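Local atomic coordinates of copper homeostasis operon regulatory protein (PDB entry 3AAI), a protein that probably represses transcription from copper-homeostasis genes by binding their regulatory DNA, in a manner that depends on the metal. Residues Y40-D43 against V44-L48; Q47-A50 against V51-A54. One frame throughout, in Å; residues are numbered along the deposited sequence.

Contact 1: residues Y40-D43 against V44-L48; sequences YCVD and VLKQL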
ATOM      1  N   TYR A  40      -2.216 -22.550   9.632  1.00 50.62           N
ATOM      2  CA  TYR A  40      -2.576 -22.436   8.222  1.00 51.50           C
ATOM      3  C   TYR A  40      -2.118 -21.059   7.741  1.00 50.02           C
ATOM      4  O   TYR A  40      -2.869 -20.085   7.804  1.00 49.14           O
ATOM      5  CB  TYR A  40      -4.093 -22.579   8.063  1.00 61.00           C
ATOM      6  CG  TYR A  40      -4.591 -23.986   8.312  1.00 71.85           C
ATOM      7  CD1 TYR A  40      -4.454 -24.974   7.337  1.00 73.77           C
ATOM      8  CD2 TYR A  40      -5.161 -24.341   9.534  1.00 75.13           C
ATOM      9  CE1 TYR A  40      -4.868 -26.282   7.572  1.00 78.39           C
ATOM     10  CE2 TYR A  40      -5.579 -25.649   9.781  1.00 78.55           C
ATOM     11  CZ  TYR A  40      -5.428 -26.612   8.793  1.00 78.28           C
ATOM     12  OH  TYR A  40      -5.834 -27.907   9.023  1.00 86.15           O
ATOM     13  N   CYS A  41      -0.875 -20.988   7.276  1.00 48.16           N
ATOM     14  CA  CYS A  41      -0.281 -19.739   6.801  1.00 49.22           C
ATOM     15  C   CYS A  41      -1.189 -18.864   5.953  1.00 42.28           C
ATOM     16  O   CYS A  41      -1.303 -17.665   6.195  1.00 41.64           O
ATOM     17  CB  CYS A  41       1.000 -20.030   6.018  1.00 48.95           C
ATOM     18  SG  CYS A  41       2.356 -20.591   7.045  1.00 50.63           S
ATOM     19  N   VAL A  42      -1.829 -19.464   4.956  1.00 43.45           N
ATOM     20  CA  VAL A  42      -2.711 -18.724   4.074  1.00 41.12           C
ATOM     21  C   VAL A  42      -3.900 -18.115   4.809  1.00 41.67           C
ATOM     22  O   VAL A  42      -4.308 -16.992   4.504  1.00 35.77           O
ATOM     23  CB  VAL A  42      -3.228 -19.618   2.925  1.00 47.76           C
ATOM     24  CG1 VAL A  42      -4.195 -18.833   2.051  1.00 43.45           C
ATOM     25  CG2 VAL A  42      -2.060 -20.112   2.093  1.00 53.46           C
ATOM     26  N   ASP A  43      -4.462 -18.845   5.769  1.00 41.59           N
ATOM     27  CA  ASP A  43      -5.601 -18.315   6.514  1.00 42.33           C
ATOM     28  C   ASP A  43      -5.123 -17.171   7.397  1.00 36.98           C
ATOM     29  O   ASP A  43      -5.809 -16.162   7.544  1.00 38.25           O
ATOM     30  CB  ASP A  43      -6.263 -19.403   7.373  1.00 45.00           C
ATOM     31  CG  ASP A  43      -7.605 -18.947   7.966  1.00 59.99           C
ATOM     32  OD1 ASP A  43      -8.385 -18.286   7.244  1.00 66.75           O
ATOM     33  OD2 ASP A  43      -7.892 -19.254   9.141  1.00 57.34           O
ATOM     34  N   VAL A  44      -3.943 -17.332   7.980  1.00 32.10           N
ATOM     35  CA  VAL A  44      -3.380 -16.288   8.823  1.00 33.73           C
ATOM     36  C   VAL A  44      -3.138 -15.028   7.993  1.00 34.17           C
ATOM     37  O   VAL A  44      -3.400 -13.915   8.456  1.00 32.46           O
ATOM     38  CB  VAL A  44      -2.054 -16.740   9.480  1.00 31.40           C
ATOM     39  CG1 VAL A  44      -1.345 -15.542  10.121  1.00 38.55           C
ATOM     40  CG2 VAL A  44      -2.343 -17.773  10.550  1.00 30.84           C
ATOM     41  N   LEU A  45      -2.640 -15.197   6.766  1.00 33.83           N
ATOM     42  CA  LEU A  45      -2.395 -14.046   5.896  1.00 31.50           C
ATOM     43  C   LEU A  45      -3.720 -13.363   5.582  1.00 30.76           C
ATOM     44  O   LEU A  45      -3.811 -12.132   5.569  1.00 33.10           O
ATOM     45  CB  LEU A  45      -1.711 -14.470   4.592  1.00 37.78           C
ATOM     46  CG  LEU A  45      -0.270 -14.976   4.723  1.00 45.38           C
ATOM     47  CD1 LEU A  45       0.273 -15.321   3.336  1.00 41.46           C
ATOM     48  CD2 LEU A  45       0.599 -13.911   5.401  1.00 31.70           C
ATOM     49  N   LYS A  46      -4.750 -14.168   5.341  1.00 32.32           N
ATOM     50  CA  LYS A  46      -6.073 -13.627   5.051  1.00 33.89           C
ATOM     51  C   LYS A  46      -6.677 -12.912   6.254  1.00 28.29           C
ATOM     52  O   LYS A  46      -7.318 -11.870   6.104  1.00 33.17           O
ATOM     53  CB  LYS A  46      -7.021 -14.735   4.592  1.00 33.25           C
ATOM     54  CG  LYS A  46      -6.766 -15.210   3.165  1.00 43.50           C
ATOM     55  CD  LYS A  46      -7.868 -16.144   2.698  1.00 43.43           C
ATOM     56  CE  LYS A  46      -7.628 -16.613   1.279  1.00 50.73           C
ATOM     57  NZ  LYS A  46      -8.689 -17.557   0.838  1.00 49.42           N
ATOM     58  N   GLN A  47      -6.500 -13.476   7.445  1.00 28.12           N
ATOM     59  CA  GLN A  47      -7.048 -12.838   8.643  1.00 34.16           C
ATOM     60  C   GLN A  47      -6.358 -11.480   8.841  1.00 31.59           C
ATOM     61  O   GLN A  47      -7.012 -10.475   9.125  1.00 28.53           O
ATOM     62  CB  GLN A  47      -6.835 -13.721   9.882  1.00 26.73           C
ATOM     63  CG  GLN A  47      -7.577 -15.067   9.873  1.00 33.50           C
ATOM     64  CD  GLN A  47      -9.097 -14.930   9.894  1.00 39.24           C
ATOM     65  OE1 GLN A  47      -9.642 -13.878  10.241  1.00 27.55           O
ATOM     66  NE2 GLN A  47      -9.787 -16.002   9.535  1.00 36.30           N
ATOM     67  N   LEU A  48      -5.037 -11.456   8.675  1.00 28.10           N
ATOM     68  CA  LEU A  48      -4.270 -10.225   8.837  1.00 27.60           C
ATOM     69  C   LEU A  48      -4.750  -9.146   7.877  1.00 33.11           C
ATOM     70  O   LEU A  48      -4.931  -7.988   8.266  1.00 31.86           O
ATOM     71  CB  LEU A  48      -2.781 -10.488   8.600  1.00 28.92           C
ATOM     72  CG  LEU A  48      -2.041 -11.202   9.725  1.00 29.04           C
ATOM     73  CD1 LEU A  48      -0.658 -11.610   9.239  1.00 30.78           C
ATOM     74  CD2 LEU A  48      -1.962 -10.289  10.951  1.00 30.40           C
TER

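Contact 2: residues Q47-A50 against V51-A54; sequences QLKA and VEGA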
ATOM      1  N   GLN A  47      -6.500 -13.476   7.445  1.00 28.12           N
ATOM      2  CA  GLN A  47      -7.048 -12.838   8.643  1.00 34.16           C
ATOM      3  C   GLN A  47      -6.358 -11.480   8.841  1.00 31.59           C
ATOM      4  O   GLN A  47      -7.012 -10.475   9.125  1.00 28.53           O
ATOM      5  CB  GLN A  47      -6.835 -13.721   9.882  1.00 26.73           C
ATOM      6  CG  GLN A  47      -7.577 -15.067   9.873  1.00 33.50           C
ATOM      7  CD  GLN A  47      -9.097 -14.930   9.894  1.00 39.24           C
ATOM      8  OE1 GLN A  47      -9.642 -13.878  10.241  1.00 27.55           O
ATOM      9  NE2 GLN A  47      -9.787 -16.002   9.535  1.00 36.30           N
ATOM     10  N   LEU A  48      -5.037 -11.456   8.675  1.00 28.10           N
ATOM     11  CA  LEU A  48      -4.270 -10.225   8.837  1.00 27.60           C
ATOM     12  C   LEU A  48      -4.750  -9.146   7.877  1.00 33.11           C
ATOM     13  O   LEU A  48      -4.931  -7.988   8.266  1.00 31.86           O
ATOM     14  CB  LEU A  48      -2.781 -10.488   8.600  1.00 28.92           C
ATOM     15  CG  LEU A  48      -2.041 -11.202   9.725  1.00 29.04           C
ATOM     16  CD1 LEU A  48      -0.658 -11.610   9.239  1.00 30.78           C
ATOM     17  CD2 LEU A  48      -1.962 -10.289  10.951  1.00 30.40           C
ATOM     18  N   LYS A  49      -4.955  -9.530   6.620  1.00 33.19           N
ATOM     19  CA  LYS A  49      -5.416  -8.586   5.617  1.00 30.09           C
ATOM     20  C   LYS A  49      -6.816  -8.101   5.954  1.00 34.39           C
ATOM     21  O   LYS A  49      -7.174  -6.960   5.652  1.00 29.69           O
ATOM     22  CB  LYS A  49      -5.392  -9.221   4.221  1.00 38.82           C
ATOM     23  CG  LYS A  49      -3.988  -9.454   3.680  1.00 53.03           C
ATOM     24  CD  LYS A  49      -3.206  -8.146   3.594  1.00 58.16           C
ATOM     25  CE  LYS A  49      -1.721  -8.386   3.353  1.00 62.99           C
ATOM     26  NZ  LYS A  49      -1.458  -9.078   2.061  1.00 67.36           N
ATOM     27  N   ALA A  50      -7.604  -8.974   6.577  1.00 30.33           N
ATOM     28  CA  ALA A  50      -8.966  -8.637   6.969  1.00 29.47           C
ATOM     29  C   ALA A  50      -8.915  -7.588   8.084  1.00 29.81           C
ATOM     30  O   ALA A  50      -9.654  -6.605   8.056  1.00 33.56           O
ATOM     31  CB  ALA A  50      -9.714  -9.906   7.447  1.00 23.87           C
ATOM     32  N   VAL A  51      -8.046  -7.804   9.065  1.00 30.24           N
ATOM     33  CA  VAL A  51      -7.897  -6.855  10.160  1.00 34.57           C
ATOM     34  C   VAL A  51      -7.368  -5.534   9.609  1.00 32.79           C
ATOM     35  O   VAL A  51      -7.815  -4.459  10.019  1.00 33.47           O
ATOM     36  CB  VAL A  51      -6.938  -7.391  11.246  1.00 37.61           C
ATOM     37  CG1 VAL A  51      -6.652  -6.307  12.289  1.00 34.42           C
ATOM     38  CG2 VAL A  51      -7.570  -8.602  11.929  1.00 33.81           C
ATOM     39  N   GLU A  52      -6.426  -5.614   8.675  1.00 29.78           N
ATOM     40  CA  GLU A  52      -5.869  -4.406   8.074  1.00 35.88           C
ATOM     41  C   GLU A  52      -6.979  -3.632   7.375  1.00 34.54           C
ATOM     42  O   GLU A  52      -6.997  -2.402   7.398  1.00 29.55           O
ATOM     43  CB  GLU A  52      -4.766  -4.755   7.067  1.00 37.97           C
ATOM     44  CG  GLU A  52      -3.600  -5.510   7.684  1.00 54.13           C
ATOM     45  CD  GLU A  52      -2.439  -5.706   6.726  1.00 60.80           C
ATOM     46  OE1 GLU A  52      -2.663  -6.175   5.589  1.00 62.05           O
ATOM     47  OE2 GLU A  52      -1.296  -5.397   7.120  1.00 61.18           O
ATOM     48  N   GLY A  53      -7.914  -4.361   6.765  1.00 36.78           N
ATOM     49  CA  GLY A  53      -9.028  -3.720   6.081  1.00 30.06           C
ATOM     50  C   GLY A  53      -9.962  -3.000   7.044  1.00 35.19           C
ATOM     51  O   GLY A  53     -10.452  -1.908   6.752  1.00 32.99           O
ATOM     52  N   ALA A  54     -10.220  -3.608   8.198  1.00 26.60           N
ATOM     53  CA  ALA A  54     -11.095  -2.992   9.183  1.00 34.78           C
ATOM     54  C   ALA A  54     -10.457  -1.700   9.715  1.00 33.57           C
ATOM     55  O   ALA A  54     -11.147  -0.713   9.963  1.00 32.52           O
ATOM     56  CB  ALA A  54     -11.367  -3.970  10.326  1.00 32.94           C
TER

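Contact 1: residues Y40-D43 against V44-L48
Asp43 and Gln47 sit one helical turn apart and meet at two levels. In the backbone, Gln47 N donates to Asp43 O over 2.8 Å, and the same oxygen lies against the aliphatic part of the glutamine, with Gln47 CG 3.1 Å from Asp43 O. Farther out, Asp43 CG swings anti to its own N (chi1 -170°), which brings the carboxylate round to the neighbouring turn. There Asp43 OD1 stays 3.5 Å from Gln47 NE2, a loose polar approach with the carboxylate and amide planes 88° apart. Gln47 is bent at chi2 (-65°), and its other amide atom, OE1, is hydrogen-bonded to His26 of helix 10-34, which fixes which way the amide is turned. Asp43 also leans on Met33 of that helix.

These are the first two turns of helix 41-69, the helix that follows helix 10-34 after a short link containing strand 38-39 in this all-alpha, four-helix-bundle repressor. Tyr40 is its N-cap residue. Val44 opens the i to i+4 ladder with Val44 N 3.0 Å from Tyr40 O, and its CG2 branch rests 3.6 Å from that same Tyr40 O.

Val42 works on another face. Its oxygen accepts the next rung, Lys46 N to Val42 O at 3.0 Å, while the side chains run alongside each other in the same direction, Val42 CG1 reaching Lys46 CE at 4.2 Å. The extended lysine carries its ammonium away to a salt bridge with Glu89 of the second subunit, and Val42 packs on His66 of that subunit.

Contact 2: residues Q47-A50 against V51-A54
Lys49 and Glu52, three residues apart, run side by side and point the same way off the helix. Their shapes differ: Glu52 is extended beyond CG, whereas Lys49 is bent at chi2 (-59°) and again at chi4. The methylenes of the lysine therefore lie beside the carboxylate, with Lys49 CG 4.0 Å from Glu52 OE1, but the charges themselves do not join, as Lys49 NZ remains 4.7 Å from Glu52 OE1. Closer approaches around Lys49 CD and Glu52 CG are too tight in the model to be trusted. Any electrostatic attraction here is thus probably a loose one. The other carboxylate oxygen of Glu52 lies close to Asp56 of the second subunit, a pairing of like charges that could raise the affinity of one of the acids for a proton.

Val51 faces a different way. Its CG1 is anti to the backbone N (chi1 172°), which leaves CG2 on the side of the preceding turn, 3.4 Å from Gln47 O. That oxygen also takes the amide of Val51, with Val51 N 2.9 Å from Gln47 O. The buried valine packs on His26 of helix 10-34 and on Leu55 of the second subunit. Nearer the outer side, Ala54 CB sits 3.9 Å from Ala50 O, which accepts Ala54 N at 3.1 Å. On the Lys49 side, Gly53 N meets Lys49 O at 2.9 Å with an N-H...O angle of 142°, the most bent rung here.

Continuous i to i+4 rungs, with the buried Leu48 and Val51 on one side and the charged Lys49 and Glu52 on another, are what one expects of a long amphipathic helix in a dimeric four-helix bundle.

How the contacts relate
Both contacts are consecutive turns of helix 41-69, overlapping at Gln47 and Leu48, with centres 10 Å apart. Contact 1 is the outer one, about 18 Å from the centre of the chain and set at the helix start, where a capping residue leads in. Contact 2 lies about 9 Å from that centre, well inside the helix. Each is partly buried and mixes interior with surface positions, and each touches both helix 10-34 and the second subunit. The chemistry shifts along the way: the charged lysine of contact 1 bridges to an acid of the partner subunit, whereas contact 2 brings an acid close to another acid there.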